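Local coordinates for uncharacterized protein Rv2277c (Mycobacterium tuberculosis, PDB 5VUG), which probably hydrolyses phosphoric diesters, perhaps glycerophosphodiesters, although its own activity remains uncharacterized, at residues A[177-182]-A[236-241]; A[228-233]-A[244-249]; A[45-50]-A[55-60]. One frame throughout, in Å; residues are numbered along the deposited sequence.

From the N terminus, interaction 3 comes first: four residues separate 45-50 from 55-60, and the contact closes the hairpin of strands 41-48 and 54-56. It is complete before interaction 1 opens at 177-182. The other two cross, in the order 177-182, 228-233, 236-241, 244-249. Interaction 1 bridges 53 residues and joins helix 176-189 to helix 232-239; interaction 2 spans ten and sets the loop just before that second helix against strand 245-249. Their centres lie about 8 Å apart and they touch, Phe238 meeting both Trp230 and Val246. Interaction 3 is on the opposite side of the chain's centre, yet its strand 41-48 belongs to the same sheet as 245-249.

Interaction 1 of 3, residues A[177-182]-A[236-241]; sequences DVTRQR and DCFRSQ
Arg182 of helix 176-189 and Phe238 in the last turn of helix 232-239 form the nearest backbone pair, 8.2 Å between CA atoms, a spacing bridged mainly by side chains. Arg182 lies over one face of the Phe238 ring. With CG anti to the backbone N (chi1 -161°) the chain heads for the second helix, and a bend at chi3 keeps its charged end above the same ring. Arg182 CD is 4.0 Å from the ring centroid in a CH-pi contact, while CZ, 4.6 Å from that centroid, makes a cation-pi interaction. The guanidinium stands upright on the ring, the two planes 85° apart, and presents an edge: NH1 comes to 3.1 Å from Phe238 CE2. Its charge is met by Glu174 through NH1, and its NE and NH2 donate to the carbonyls of Pro194 and Gln195, bonds that fix its upright pose. At the rim of the ring, near its plane, Thr179 O lies 3.8 Å from Phe238 CZ; Thr179 CG2 approaches CE2 (4.0 Å) from the side away from Arg182. Cys237 SG, disulfide-bonded to Cys192, rests 3.6 Å from Arg182 CD. Arg180 and Gln181 turn instead to the second subunit, where Glu214 of that subunit pairs with Arg180. The arrangement is a buried helix-helix contact in the outer layer of a TIM barrel, centred on an arginine-phenylalanine cation-pi pair.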
loop_
_atom_site.group_PDB
_atom_site.type_symbol
_atom_site.label_atom_id
_atom_site.label_comp_id
_atom_site.label_asym_id
_atom_site.label_seq_id
_atom_site.Cartn_x
_atom_site.Cartn_y
_atom_site.Cartn_z
ATOM N N ASP A 177 -9.950 10.426 2.652
ATOM C CA ASP A 177 -10.079 8.988 2.892
ATOM C C ASP A 177 -10.704 8.276 1.696
ATOM O O ASP A 177 -10.244 7.200 1.292
ATOM C CB ASP A 177 -10.927 8.706 4.137
ATOM C CG ASP A 177 -10.213 9.032 5.440
ATOM O OD1 ASP A 177 -8.974 9.166 5.440
ATOM O OD2 ASP A 177 -10.908 9.126 6.481
ATOM N N VAL A 178 -11.764 8.853 1.126
ATOM C CA VAL A 178 -12.459 8.199 0.018
ATOM C C VAL A 178 -11.626 8.264 -1.258
ATOM O O VAL A 178 -11.472 7.264 -1.974
ATOM C CB VAL A 178 -13.859 8.811 -0.170
ATOM C CG1 VAL A 178 -14.514 8.263 -1.440
ATOM C CG2 VAL A 178 -14.732 8.517 1.051
ATOM N N THR A 179 -11.074 9.441 -1.565
ATOM C CA THR A 179 -10.208 9.575 -2.735
ATOM C C THR A 179 -9.056 8.580 -2.681
ATOM O O THR A 179 -8.774 7.882 -3.666
ATOM C CB THR A 179 -9.664 11.005 -2.803
ATOM O OG1 THR A 179 -10.742 11.919 -3.035
ATOM C CG2 THR A 179 -8.626 11.143 -3.929
ATOM N N ARG A 180 -8.384 8.493 -1.526
ATOM C CA ARG A 180 -7.245 7.585 -1.387
ATOM C C ARG A 180 -7.665 6.130 -1.562
ATOM O O ARG A 180 -6.948 5.341 -2.191
ATOM C CB ARG A 180 -6.575 7.777 -0.023
ATOM C CG ARG A 180 -5.264 6.992 0.151
ATOM C CD ARG A 180 -4.639 7.164 1.548
ATOM N NE ARG A 180 -5.623 6.846 2.578
ATOM C CZ ARG A 180 -6.183 7.736 3.395
ATOM N NH1 ARG A 180 -5.817 9.017 3.358
ATOM N NH2 ARG A 180 -7.109 7.341 4.256
ATOM N N GLN A 181 -8.811 5.751 -0.991
ATOM C CA GLN A 181 -9.308 4.386 -1.134
ATOM C C GLN A 181 -9.554 4.044 -2.600
ATOM O O GLN A 181 -9.165 2.970 -3.074
ATOM C CB GLN A 181 -10.599 4.232 -0.339
ATOM C CG GLN A 181 -11.145 2.822 -0.373
ATOM C CD GLN A 181 -10.321 1.885 0.476
ATOM O OE1 GLN A 181 -10.220 2.060 1.693
ATOM N NE2 GLN A 181 -9.709 0.898 -0.158
ATOM N N ARG A 182 -10.202 4.953 -3.337
ATOM C CA ARG A 182 -10.496 4.678 -4.737
ATOM C C ARG A 182 -9.212 4.577 -5.554
ATOM O O ARG A 182 -9.080 3.686 -6.403
ATOM C CB ARG A 182 -11.432 5.745 -5.310
ATOM C CG ARG A 182 -12.131 5.278 -6.577
ATOM C CD ARG A 182 -13.054 6.321 -7.201
ATOM N NE ARG A 182 -14.179 6.710 -6.348
ATOM C CZ ARG A 182 -14.231 7.840 -5.650
ATOM N NH1 ARG A 182 -13.214 8.696 -5.689
ATOM N NH2 ARG A 182 -15.294 8.116 -4.913
ATOM N N ASP A 236 -10.116 8.057 -15.533
ATOM C CA ASP A 236 -11.385 7.627 -16.111
ATOM C C ASP A 236 -12.323 7.062 -15.052
ATOM O O ASP A 236 -13.537 7.302 -15.098
ATOM C CB ASP A 236 -11.148 6.603 -17.217
ATOM C CG ASP A 236 -12.446 5.965 -17.710
ATOM O OD1 ASP A 236 -12.870 4.925 -17.149
ATOM O OD2 ASP A 236 -13.058 6.521 -18.647
ATOM N N CYS A 237 -11.790 6.284 -14.107
ATOM C CA CYS A 237 -12.613 5.788 -13.004
ATOM C C CYS A 237 -13.279 6.939 -12.250
ATOM O O CYS A 237 -14.488 6.905 -11.981
ATOM C CB CYS A 237 -11.767 4.920 -12.067
ATOM S SG CYS A 237 -12.422 4.715 -10.389
ATOM N N PHE A 238 -12.510 7.980 -11.915
ATOM C CA PHE A 238 -13.078 9.104 -11.171
ATOM C C PHE A 238 -14.112 9.864 -11.997
ATOM O O PHE A 238 -15.173 10.238 -11.481
ATOM C CB PHE A 238 -11.970 10.063 -10.721
ATOM C CG PHE A 238 -11.325 9.688 -9.409
ATOM C CD1 PHE A 238 -10.573 8.527 -9.292
ATOM C CD2 PHE A 238 -11.463 10.506 -8.294
ATOM C CE1 PHE A 238 -9.976 8.192 -8.080
ATOM C CE2 PHE A 238 -10.869 10.182 -7.083
ATOM C CZ PHE A 238 -10.130 9.023 -6.974
ATOM N N ARG A 239 -13.836 10.082 -13.283
ATOM C CA ARG A 239 -14.551 11.101 -14.038
ATOM C C ARG A 239 -15.667 10.584 -14.931
ATOM O O ARG A 239 -16.571 11.361 -15.268
ATOM C CB ARG A 239 -13.572 11.904 -14.895
ATOM C CG ARG A 239 -12.725 12.845 -14.073
ATOM C CD ARG A 239 -12.286 13.997 -14.923
ATOM N NE ARG A 239 -11.281 13.561 -15.877
ATOM C CZ ARG A 239 -11.136 14.076 -17.087
ATOM N NH1 ARG A 239 -10.183 13.619 -17.890
ATOM N NH2 ARG A 239 -11.956 15.036 -17.496
ATOM N N SER A 240 -15.632 9.320 -15.338
ATOM C CA SER A 240 -16.549 8.857 -16.372
ATOM C C SER A 240 -17.979 8.839 -15.847
ATOM O O SER A 240 -18.277 8.167 -14.851
ATOM C CB SER A 240 -16.144 7.470 -16.860
ATOM O OG SER A 240 -17.023 7.044 -17.880
ATOM N N GLN A 241 -18.860 9.583 -16.519
ATOM C CA GLN A 241 -20.288 9.634 -16.211
ATOM C C GLN A 241 -20.573 10.137 -14.800
ATOM O O GLN A 241 -21.642 9.870 -14.248
ATOM C CB GLN A 241 -20.982 8.287 -16.461
ATOM C CG GLN A 241 -20.774 7.737 -17.862
ATOM C CD GLN A 241 -21.156 8.734 -18.939
ATOM O OE1 GLN A 241 -22.242 9.314 -18.910
ATOM N NE2 GLN A 241 -20.257 8.946 -19.896
#

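Interaction 2 of 3, residues A[228-233]-A[244-249]; sequences ELWDEA and MKVMGF
In the beta-alpha-beta crossover that runs from strand 201-205 through helix 232-239 to the neighbouring parallel strand 245-249, with the hairpin 208-215/220-227 inserted before the helix, Trp230 just ahead of the helix covers Val246 and Gly248 of the second strand. The nearest backbone approach is Trp230 CA to Gly248 CA, 7.8 Å, and the indole spans the distance between the two segments. Trp230 CG stands anti to its carbonyl carbon (chi1 -69°), which sends the ring toward the strand. The six-membered end does most of the touching: Trp230 CH2 lies 3.6 Å from Val246 CG1 and 3.7 Å from Val246 CB, and CZ3 is 3.9 Å from CG1. This is an apolar contact in which the two side chains meet at a slant. The pyrrole end reaches farther along the strand, with Trp230 NE1 4.3 Å from Gly248 CA. Although NE1 is also 3.8 Å from Met247 O, its hydrogen bond goes to the carbonyl of Phe204, so the buried N-H is satisfied and the indole is hydrogen-bonded to strand 201-205 while it packs on strand 245-249. Phe238 meets the indole edge-to-face and Leu183 of helix 176-189 packs on it, whereas the CB of selenomethionine Met247 points away from it and that side chain packs on Ala267 and Leu269. The next residue, Asp231, is the N-cap of helix 232-239, its OD1 accepting from Ser234 N. A tryptophan thus wedges between barrel strands and outer helices, part of the hydrophobic layer that joins sheet to helices in a TIM barrel.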
loop_
_atom_site.group_PDB
_atom_site.type_symbol
_atom_site.label_atom_id
_atom_site.label_comp_id
_atom_site.label_asym_id
_atom_site.label_seq_id
_atom_site.Cartn_x
_atom_site.Cartn_y
_atom_site.Cartn_z
ATOM N N GLU A 228 2.478 6.283 -7.438
ATOM C CA GLU A 228 2.076 7.187 -8.516
ATOM C C GLU A 228 0.678 6.754 -8.958
ATOM O O GLU A 228 0.524 5.848 -9.784
ATOM C CB GLU A 228 3.102 7.121 -9.643
ATOM C CG GLU A 228 4.502 7.497 -9.170
ATOM C CD GLU A 228 5.557 7.389 -10.265
ATOM O OE1 GLU A 228 5.192 7.363 -11.463
ATOM O OE2 GLU A 228 6.755 7.338 -9.923
ATOM N N LEU A 229 -0.346 7.409 -8.405
ATOM C CA LEU A 229 -1.704 6.875 -8.440
ATOM C C LEU A 229 -2.565 7.405 -9.575
ATOM O O LEU A 229 -3.610 6.807 -9.863
ATOM C CB LEU A 229 -2.410 7.157 -7.112
ATOM C CG LEU A 229 -1.762 6.427 -5.933
ATOM C CD1 LEU A 229 -2.314 6.987 -4.633
ATOM C CD2 LEU A 229 -1.992 4.916 -6.020
ATOM N N TRP A 230 -2.172 8.507 -10.214
ATOM C CA TRP A 230 -2.944 9.081 -11.307
ATOM C C TRP A 230 -2.403 8.559 -12.630
ATOM O O TRP A 230 -1.233 8.790 -12.961
ATOM C CB TRP A 230 -2.868 10.609 -11.292
ATOM C CG TRP A 230 -3.583 11.293 -10.150
ATOM C CD1 TRP A 230 -3.009 12.072 -9.180
ATOM C CD2 TRP A 230 -4.995 11.291 -9.879
ATOM N NE1 TRP A 230 -3.977 12.549 -8.322
ATOM C CE2 TRP A 230 -5.202 12.083 -8.729
ATOM C CE3 TRP A 230 -6.103 10.695 -10.497
ATOM C CZ2 TRP A 230 -6.472 12.287 -8.176
ATOM C CZ3 TRP A 230 -7.364 10.897 -9.949
ATOM C CH2 TRP A 230 -7.538 11.689 -8.800
ATOM N N ASP A 231 -3.254 7.858 -13.375
ATOM C CA ASP A 231 -2.976 7.405 -14.731
ATOM C C ASP A 231 -4.280 7.488 -15.518
ATOM O O ASP A 231 -5.320 7.879 -14.978
ATOM C CB ASP A 231 -2.308 6.019 -14.752
ATOM C CG ASP A 231 -3.080 4.961 -13.970
ATOM O OD1 ASP A 231 -4.325 5.010 -13.900
ATOM O OD2 ASP A 231 -2.424 4.044 -13.435
ATOM N N GLU A 232 -4.232 7.132 -16.804
ATOM C CA GLU A 232 -5.441 7.225 -17.616
ATOM C C GLU A 232 -6.580 6.419 -17.001
ATOM O O GLU A 232 -7.721 6.891 -16.942
ATOM C CB GLU A 232 -5.172 6.780 -19.054
ATOM C CG GLU A 232 -6.274 7.217 -20.014
ATOM C CD GLU A 232 -6.070 6.709 -21.432
ATOM O OE1 GLU A 232 -7.075 6.348 -22.090
ATOM O OE2 GLU A 232 -4.906 6.671 -21.887
ATOM N N ALA A 233 -6.278 5.224 -16.485
ATOM C CA ALA A 233 -7.333 4.367 -15.952
ATOM C C ALA A 233 -7.968 4.960 -14.701
ATOM O O ALA A 233 -9.195 4.945 -14.557
ATOM C CB ALA A 233 -6.789 2.968 -15.671
HETATM N N MSE A 244 -17.131 14.280 -11.747
HETATM C CA MSE A 244 -16.024 14.560 -10.835
HETATM C C MSE A 244 -14.933 15.356 -11.543
HETATM O O MSE A 244 -14.725 15.220 -12.749
HETATM C CB MSE A 244 -15.394 13.277 -10.280
HETATM C CG MSE A 244 -16.278 12.488 -9.318
HETATM SE SE MSE A 244 -15.235 11.272 -8.175
HETATM C CE MSE A 244 -14.735 12.502 -6.754
ATOM N N LYS A 245 -14.224 16.177 -10.773
ATOM C CA LYS A 245 -13.056 16.905 -11.246
ATOM C C LYS A 245 -11.875 16.494 -10.381
ATOM O O LYS A 245 -12.028 16.307 -9.171
ATOM C CB LYS A 245 -13.291 18.420 -11.157
ATOM C CG LYS A 245 -14.463 18.895 -12.016
ATOM C CD LYS A 245 -14.786 20.354 -11.768
ATOM C CE LYS A 245 -15.916 20.828 -12.686
ATOM N NZ LYS A 245 -16.185 22.291 -12.567
ATOM N N VAL A 246 -10.711 16.301 -11.001
ATOM C CA VAL A 246 -9.555 15.738 -10.305
ATOM C C VAL A 246 -8.358 16.673 -10.420
ATOM O O VAL A 246 -8.058 17.204 -11.498
ATOM C CB VAL A 246 -9.214 14.295 -10.746
ATOM C CG1 VAL A 246 -10.331 13.332 -10.313
ATOM C CG2 VAL A 246 -8.983 14.210 -12.251
HETATM N N MSE A 247 -7.681 16.871 -9.294
HETATM C CA MSE A 247 -6.492 17.718 -9.227
HETATM C C MSE A 247 -5.265 16.930 -8.810
HETATM O O MSE A 247 -5.315 16.125 -7.863
HETATM C CB MSE A 247 -6.714 18.867 -8.237
HETATM C CG MSE A 247 -5.534 19.864 -8.165
HETATM SE SE MSE A 247 -5.863 21.308 -6.880
HETATM C CE MSE A 247 -7.645 21.823 -7.438
ATOM N N GLY A 248 -4.157 17.153 -9.515
ATOM C CA GLY A 248 -2.887 16.593 -9.093
ATOM C C GLY A 248 -2.196 17.528 -8.123
ATOM O O GLY A 248 -2.023 18.711 -8.433
ATOM N N PHE A 249 -1.838 17.038 -6.939
ATOM C CA PHE A 249 -1.117 17.855 -5.969
ATOM C C PHE A 249 0.389 17.733 -6.213
ATOM O O PHE A 249 0.876 16.760 -6.796
ATOM C CB PHE A 249 -1.402 17.384 -4.536
ATOM C CG PHE A 249 -2.848 17.521 -4.098
ATOM C CD1 PHE A 249 -3.722 18.396 -4.734
ATOM C CD2 PHE A 249 -3.308 16.802 -2.999
ATOM C CE1 PHE A 249 -5.041 18.533 -4.292
ATOM C CE2 PHE A 249 -4.623 16.922 -2.562
ATOM C CZ PHE A 249 -5.486 17.795 -3.208
#

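Interaction 3 of 3, residues A[45-50]-A[55-60]; sequences TVQVSS and VLYRPS
Gln47 reaches the carbonyls of Tyr57 and Pro59 because its CG sits beside the backbone N (chi1 -61°) and the chain then runs extended (chi2 -170°), carrying the amide past the end of the strand pairing. Gln47 NE2 spends both hydrogens there, on Pro59 O at 2.8 Å and on Tyr57 O at 2.9 Å. Both acceptors lie close to the amide plane, and both are met from above their own carbonyl planes, in the case of Tyr57 by 65°. The other end of the amide accepts from a water that stands 2.7 Å from Gln47 OE1 and also donates to Ser60 O. Three links therefore fix the flip of the amide and bind the segment 57-60 that follows strand 54-56 to strand 41-48; NE2 also borders the edge of the Tyr57 ring.

Beneath this grip the backbones pair in antiparallel fashion. Gln47 and Val55 are a hydrogen-bonded pair, Gln47 N to Val55 O 2.9 Å and Val55 N to Gln47 O 2.8 Å, both nearly straight. Beyond them Tyr57 N donates to Thr45 O at 2.9 Å. Between these bonds Val46 and Leu56 form a non-hydrogen-bonded pair; on the sheet face opposite to Gln47, Val46 CG2 lies 4.0 Å from Leu56 CD2, under helices 134-145 and 109-114. At the far end the Thr45 side chain rests against CB and CG of Arg58, whose NE forms a salt bridge with Glu25. This is a short beta hairpin in which strand 54-56 folds back on the TIM-barrel strand 41-48, its outgoing arm held by a glutamine amide.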
loop_
_atom_site.group_PDB
_atom_site.type_symbol
_atom_site.label_atom_id
_atom_site.label_comp_id
_atom_site.label_asym_id
_atom_site.label_seq_id
_atom_site.Cartn_x
_atom_site.Cartn_y
_atom_site.Cartn_z
ATOM N N THR A 45 -4.765 28.441 2.523
ATOM C CA THR A 45 -4.887 27.688 3.770
ATOM C C THR A 45 -5.522 28.591 4.819
ATOM O O THR A 45 -5.051 29.710 5.032
ATOM C CB THR A 45 -3.527 27.212 4.293
ATOM O OG1 THR A 45 -2.662 26.880 3.203
ATOM C CG2 THR A 45 -3.731 25.997 5.182
ATOM N N VAL A 46 -6.572 28.104 5.485
ATOM C CA VAL A 46 -7.422 28.944 6.329
ATOM C C VAL A 46 -7.401 28.442 7.773
ATOM O O VAL A 46 -7.550 27.240 8.029
ATOM C CB VAL A 46 -8.863 29.016 5.792
ATOM C CG1 VAL A 46 -9.641 30.099 6.528
ATOM C CG2 VAL A 46 -8.855 29.268 4.276
ATOM N N GLN A 47 -7.195 29.369 8.710
ATOM C CA GLN A 47 -7.337 29.142 10.149
ATOM C C GLN A 47 -8.195 30.272 10.711
ATOM O O GLN A 47 -8.608 31.173 9.979
ATOM C CB GLN A 47 -5.967 28.993 10.841
ATOM C CG GLN A 47 -5.163 27.796 10.309
ATOM C CD GLN A 47 -3.925 27.507 11.139
ATOM O OE1 GLN A 47 -4.020 27.287 12.348
ATOM N NE2 GLN A 47 -2.760 27.499 10.497
ATOM N N VAL A 48 -8.521 30.225 11.998
ATOM C CA VAL A 48 -9.420 31.214 12.583
ATOM C C VAL A 48 -8.776 31.877 13.800
ATOM O O VAL A 48 -8.130 31.217 14.626
ATOM C CB VAL A 48 -10.823 30.630 12.888
ATOM C CG1 VAL A 48 -10.768 29.515 13.952
ATOM C CG2 VAL A 48 -11.789 31.729 13.300
ATOM N N SER A 49 -8.937 33.193 13.896
ATOM C CA SER A 49 -8.429 33.955 15.026
ATOM C C SER A 49 -9.188 33.600 16.308
ATOM O O SER A 49 -10.260 32.978 16.287
ATOM C CB SER A 49 -8.608 35.448 14.757
ATOM O OG SER A 49 -9.986 35.800 14.811
ATOM N N SER A 50 -8.632 34.032 17.447
ATOM C CA SER A 50 -9.323 33.814 18.718
ATOM C C SER A 50 -10.699 34.466 18.730
ATOM O O SER A 50 -11.609 33.972 19.412
ATOM C CB SER A 50 -8.489 34.345 19.884
ATOM O OG SER A 50 -8.463 35.764 19.884
ATOM N N VAL A 55 -8.537 33.687 8.795
ATOM C CA VAL A 55 -7.329 34.299 8.246
ATOM C C VAL A 55 -6.584 33.231 7.446
ATOM O O VAL A 55 -6.865 32.035 7.549
ATOM C CB VAL A 55 -6.411 34.903 9.344
ATOM C CG1 VAL A 55 -7.137 35.999 10.130
ATOM C CG2 VAL A 55 -5.881 33.814 10.290
ATOM N N LEU A 56 -5.630 33.668 6.626
ATOM C CA LEU A 56 -4.828 32.742 5.827
ATOM C C LEU A 56 -3.523 32.454 6.558
ATOM O O LEU A 56 -2.738 33.371 6.818
ATOM C CB LEU A 56 -4.526 33.296 4.434
ATOM C CG LEU A 56 -5.714 33.676 3.551
ATOM C CD1 LEU A 56 -5.223 33.880 2.121
ATOM C CD2 LEU A 56 -6.819 32.603 3.606
ATOM N N TYR A 57 -3.299 31.183 6.892
ATOM C CA TYR A 57 -2.067 30.757 7.546
ATOM C C TYR A 57 -2.017 29.236 7.516
ATOM O O TYR A 57 -3.014 28.577 7.828
ATOM C CB TYR A 57 -1.948 31.290 8.988
ATOM C CG TYR A 57 -0.543 31.122 9.507
ATOM C CD1 TYR A 57 0.497 31.903 9.003
ATOM C CD2 TYR A 57 -0.239 30.154 10.454
ATOM C CE1 TYR A 57 1.794 31.744 9.452
ATOM C CE2 TYR A 57 1.067 29.985 10.904
ATOM C CZ TYR A 57 2.077 30.785 10.385
ATOM O OH TYR A 57 3.389 30.643 10.776
ATOM N N ARG A 58 -0.886 28.674 7.098
ATOM C CA ARG A 58 -0.761 27.221 6.942
ATOM C C ARG A 58 -0.132 26.505 8.145
ATOM O O ARG A 58 -0.680 25.492 8.606
ATOM C CB ARG A 58 -0.053 26.878 5.624
ATOM C CG ARG A 58 0.253 25.409 5.399
ATOM C CD ARG A 58 1.676 25.025 5.746
ATOM N NE ARG A 58 2.706 25.878 5.143
ATOM C CZ ARG A 58 3.999 25.749 5.438
ATOM N NH1 ARG A 58 4.379 24.809 6.295
ATOM N NH2 ARG A 58 4.906 26.546 4.895
ATOM N N PRO A 59 1.006 26.957 8.677
ATOM C CA PRO A 59 1.656 26.194 9.752
ATOM C C PRO A 59 0.836 26.168 11.036
ATOM O O PRO A 59 -0.073 26.972 11.259
ATOM C CB PRO A 59 2.978 26.939 9.964
ATOM C CG PRO A 59 3.243 27.607 8.657
ATOM C CD PRO A 59 1.878 28.039 8.184
ATOM N N SER A 60 1.184 25.225 11.912
ATOM C CA SER A 60 0.481 25.159 13.189
ATOM C C SER A 60 0.890 26.296 14.125
ATOM O O SER A 60 0.086 26.725 14.962
ATOM C CB SER A 60 0.676 23.792 13.839
ATOM O OG SER A 60 2.050 23.517 14.019
HETATM O O HOH W 1 -2.450 27.626 14.476
#